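Local coordinates for esterase A (Caulobacter crescentus, PDB 5GKV), which probably hydrolyses ester bonds as a serine hydrolase of the beta-lactamase and penicillin-binding-protein family, at residues R44-V53 with A268-L276. Sequence-based numbering, arbitrary orientation.
Sequences RFAFAIEGEV and ATAPALARL
Ala-46 turns its methyl into the first turn of helix 270-276, with CB 4.1 Å from Ala-270 CB and 3.9 Å from Ala-274 CB. Alanine suits this seam because a single methyl lets the helix axis run 7.2 Å from that of strand 44-49, at only 23° to it. Arg-44 flanks the seam. With CG anti to the backbone N (chi1 -168°) and the chain extended to NE, it crosses Pro-271 at about a right angle; Pro-271 CG and CD lie against one face of the guanidinium, toward its rim, CG 3.4 Å from Arg-44 CZ. NE forms a salt bridge with Asp-56 and NH1 a hydrogen bond to the carbonyl of Pro-72, holding that buried charge. Proline suits the first turn, whose amides have no carbonyl one turn earlier in the helix, while Thr-269 OG1 caps it by accepting a weak bond from Ala-272 N. At the other end Val-53 CG2, an apolar branch, crosses the aliphatic part of Arg-275, 3.5 Å from CG. A water joins Arg-275 NE to Gly-51 O in the type I' hairpin turn, where positive phi (81°) favours glycine; the guanidinium of Arg-275 is salt-bridged to Asp-287. The result is a helix laid on one face of the central antiparallel sheet, as in the serine beta-lactamase and penicillin-binding-protein fold.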
loop_
_atom_site.group_PDB
_atom_site.type_symbol
_atom_site.label_atom_id
_atom_site.label_comp_id
_atom_site.label_asym_id
_atom_site.label_seq_id
_atom_site.Cartn_x
_atom_site.Cartn_y
_atom_site.Cartn_z
ATOM N N ARG A 44 -15.243 3.044 -4.243
ATOM C CA ARG A 44 -15.075 4.481 -4.403
ATOM C C ARG A 44 -13.809 4.720 -5.213
ATOM O O ARG A 44 -12.783 4.051 -5.002
ATOM C CB ARG A 44 -15.004 5.181 -3.036
ATOM C CG ARG A 44 -15.113 6.706 -3.091
ATOM C CD ARG A 44 -15.154 7.279 -1.682
ATOM N NE ARG A 44 -15.444 8.713 -1.639
ATOM C CZ ARG A 44 -15.544 9.388 -0.493
ATOM N NH1 ARG A 44 -15.354 8.754 0.667
ATOM N NH2 ARG A 44 -15.808 10.675 -0.500
ATOM N N PHE A 45 -13.892 5.641 -6.170
ATOM C CA PHE A 45 -12.749 5.972 -7.014
ATOM C C PHE A 45 -12.566 7.475 -6.973
ATOM O O PHE A 45 -13.516 8.223 -7.217
ATOM C CB PHE A 45 -12.928 5.530 -8.469
ATOM C CG PHE A 45 -11.765 5.911 -9.363
ATOM C CD1 PHE A 45 -10.556 5.226 -9.284
ATOM C CD2 PHE A 45 -11.885 6.943 -10.296
ATOM C CE1 PHE A 45 -9.470 5.575 -10.104
ATOM C CE2 PHE A 45 -10.812 7.295 -11.127
ATOM C CZ PHE A 45 -9.604 6.609 -11.035
ATOM N N ALA A 46 -11.344 7.905 -6.699
ATOM C CA ALA A 46 -11.027 9.320 -6.609
ATOM C C ALA A 46 -9.834 9.620 -7.498
ATOM O O ALA A 46 -8.876 8.841 -7.544
ATOM C CB ALA A 46 -10.737 9.739 -5.156
ATOM N N PHE A 47 -9.889 10.767 -8.179
ATOM C CA PHE A 47 -8.835 11.199 -9.083
ATOM C C PHE A 47 -8.532 12.655 -8.776
ATOM O O PHE A 47 -9.452 13.452 -8.568
ATOM C CB PHE A 47 -9.264 11.008 -10.553
ATOM C CG PHE A 47 -8.163 11.225 -11.541
ATOM C CD1 PHE A 47 -7.186 10.255 -11.730
ATOM C CD2 PHE A 47 -8.121 12.379 -12.310
ATOM C CE1 PHE A 47 -6.174 10.444 -12.661
ATOM C CE2 PHE A 47 -7.108 12.574 -13.247
ATOM C CZ PHE A 47 -6.132 11.610 -13.413
ATOM N N ALA A 48 -7.241 12.990 -8.711
ATOM C CA ALA A 48 -6.811 14.299 -8.244
ATOM C C ALA A 48 -5.825 14.914 -9.227
ATOM O O ALA A 48 -5.011 14.219 -9.838
ATOM C CB ALA A 48 -6.166 14.222 -6.847
ATOM N N ILE A 49 -5.911 16.234 -9.363
ATOM C CA ILE A 49 -5.015 17.011 -10.208
ATOM C C ILE A 49 -4.343 18.021 -9.306
ATOM O O ILE A 49 -5.025 18.819 -8.654
ATOM C CB ILE A 49 -5.761 17.714 -11.353
ATOM C CG1 ILE A 49 -6.367 16.685 -12.304
ATOM C CG2 ILE A 49 -4.812 18.646 -12.104
ATOM C CD1 ILE A 49 -7.290 17.297 -13.348
ATOM N N GLU A 50 -3.014 17.967 -9.246
ATOM C CA GLU A 50 -2.221 18.826 -8.371
ATOM C C GLU A 50 -2.770 18.816 -6.950
ATOM O O GLU A 50 -2.949 19.859 -6.319
ATOM C CB GLU A 50 -2.139 20.239 -8.942
ATOM C CG GLU A 50 -1.575 20.213 -10.356
ATOM C CD GLU A 50 -1.505 21.571 -11.012
ATOM O OE1 GLU A 50 -2.242 22.485 -10.588
ATOM O OE2 GLU A 50 -0.704 21.715 -11.960
ATOM N N GLY A 51 -3.061 17.615 -6.446
ATOM C CA GLY A 51 -3.505 17.438 -5.082
ATOM C C GLY A 51 -4.971 17.712 -4.822
ATOM O O GLY A 51 -5.439 17.458 -3.703
ATOM N N GLU A 52 -5.705 18.220 -5.810
ATOM C CA GLU A 52 -7.112 18.569 -5.682
ATOM C C GLU A 52 -7.958 17.430 -6.237
ATOM O O GLU A 52 -7.853 17.118 -7.425
ATOM C CB GLU A 52 -7.393 19.839 -6.479
ATOM C CG GLU A 52 -6.510 21.015 -6.092
ATOM C CD GLU A 52 -7.273 22.326 -6.067
ATOM O OE1 GLU A 52 -8.358 22.395 -6.702
ATOM O OE2 GLU A 52 -6.760 23.286 -5.454
ATOM N N VAL A 53 -8.825 16.848 -5.404
ATOM C CA VAL A 53 -9.714 15.787 -5.886
ATOM C C VAL A 53 -10.698 16.378 -6.893
ATOM O O VAL A 53 -11.425 17.325 -6.578
ATOM C CB VAL A 53 -10.446 15.117 -4.715
ATOM C CG1 VAL A 53 -11.514 14.154 -5.231
ATOM C CG2 VAL A 53 -9.449 14.377 -3.822
ATOM N N ALA A 268 -8.851 3.422 4.961
ATOM C CA ALA A 268 -8.950 4.754 4.372
ATOM C C ALA A 268 -10.146 4.819 3.436
ATOM O O ALA A 268 -10.742 3.801 3.080
ATOM C CB ALA A 268 -7.683 5.133 3.608
ATOM N N THR A 269 -10.451 6.040 3.002
ATOM C CA THR A 269 -11.315 6.277 1.853
ATOM C C THR A 269 -10.454 6.559 0.627
ATOM O O THR A 269 -9.267 6.900 0.733
ATOM C CB THR A 269 -12.246 7.470 2.074
ATOM O OG1 THR A 269 -11.455 8.666 2.126
ATOM C CG2 THR A 269 -13.071 7.310 3.353
ATOM N N ALA A 270 -11.065 6.411 -0.546
ATOM C CA ALA A 270 -10.326 6.665 -1.783
ATOM C C ALA A 270 -9.834 8.107 -1.879
ATOM O O ALA A 270 -8.645 8.313 -2.195
ATOM C CB ALA A 270 -11.194 6.263 -2.977
ATOM N N PRO A 271 -10.642 9.137 -1.585
ATOM C CA PRO A 271 -10.094 10.507 -1.656
ATOM C C PRO A 271 -8.942 10.761 -0.697
ATOM O O PRO A 271 -8.043 11.553 -1.011
ATOM C CB PRO A 271 -11.305 11.392 -1.317
ATOM C CG PRO A 271 -12.493 10.551 -1.571
ATOM C CD PRO A 271 -12.081 9.151 -1.253
ATOM N N ALA A 272 -8.965 10.161 0.493
ATOM C CA ALA A 272 -7.843 10.346 1.410
ATOM C C ALA A 272 -6.537 9.905 0.758
ATOM O O ALA A 272 -5.528 10.629 0.813
ATOM C CB ALA A 272 -8.091 9.587 2.713
ATOM N N LEU A 273 -6.546 8.744 0.087
ATOM C CA LEU A 273 -5.333 8.269 -0.578
ATOM C C LEU A 273 -4.991 9.126 -1.787
ATOM O O LEU A 273 -3.810 9.404 -2.048
ATOM C CB LEU A 273 -5.489 6.798 -0.992
ATOM C CG LEU A 273 -5.575 5.824 0.192
ATOM C CD1 LEU A 273 -6.072 4.468 -0.299
ATOM C CD2 LEU A 273 -4.216 5.695 0.885
ATOM N N ALA A 274 -6.001 9.552 -2.542
ATOM C CA ALA A 274 -5.728 10.374 -3.719
ATOM C C ALA A 274 -5.100 11.701 -3.319
ATOM O O ALA A 274 -4.205 12.205 -4.011
ATOM C CB ALA A 274 -7.019 10.598 -4.528
ATOM N N ARG A 275 -5.550 12.281 -2.199
ATOM C CA ARG A 275 -4.963 13.527 -1.724
ATOM C C ARG A 275 -3.531 13.312 -1.244
ATOM O O ARG A 275 -2.641 14.105 -1.570
ATOM C CB ARG A 275 -5.830 14.121 -0.610
ATOM C CG ARG A 275 -7.213 14.554 -1.083
ATOM C CD ARG A 275 -8.067 15.106 0.058
ATOM N NE ARG A 275 -7.394 16.207 0.725
ATOM C CZ ARG A 275 -7.564 16.527 2.008
ATOM N NH1 ARG A 275 -8.394 15.821 2.772
ATOM N NH2 ARG A 275 -6.891 17.549 2.533
ATOM N N LEU A 276 -3.287 12.234 -0.489
ATOM C CA LEU A 276 -1.941 11.977 0.016
ATOM C C LEU A 276 -0.964 11.730 -1.127
ATOM O O LEU A 276 0.109 12.350 -1.189
ATOM C CB LEU A 276 -1.956 10.795 0.998
ATOM C CG LEU A 276 -0.594 10.454 1.628
ATOM C CD1 LEU A 276 -0.083 11.613 2.468
ATOM C CD2 LEU A 276 -0.691 9.204 2.469
HETATM O O HOH W 1 -6.486 18.170 -1.059
#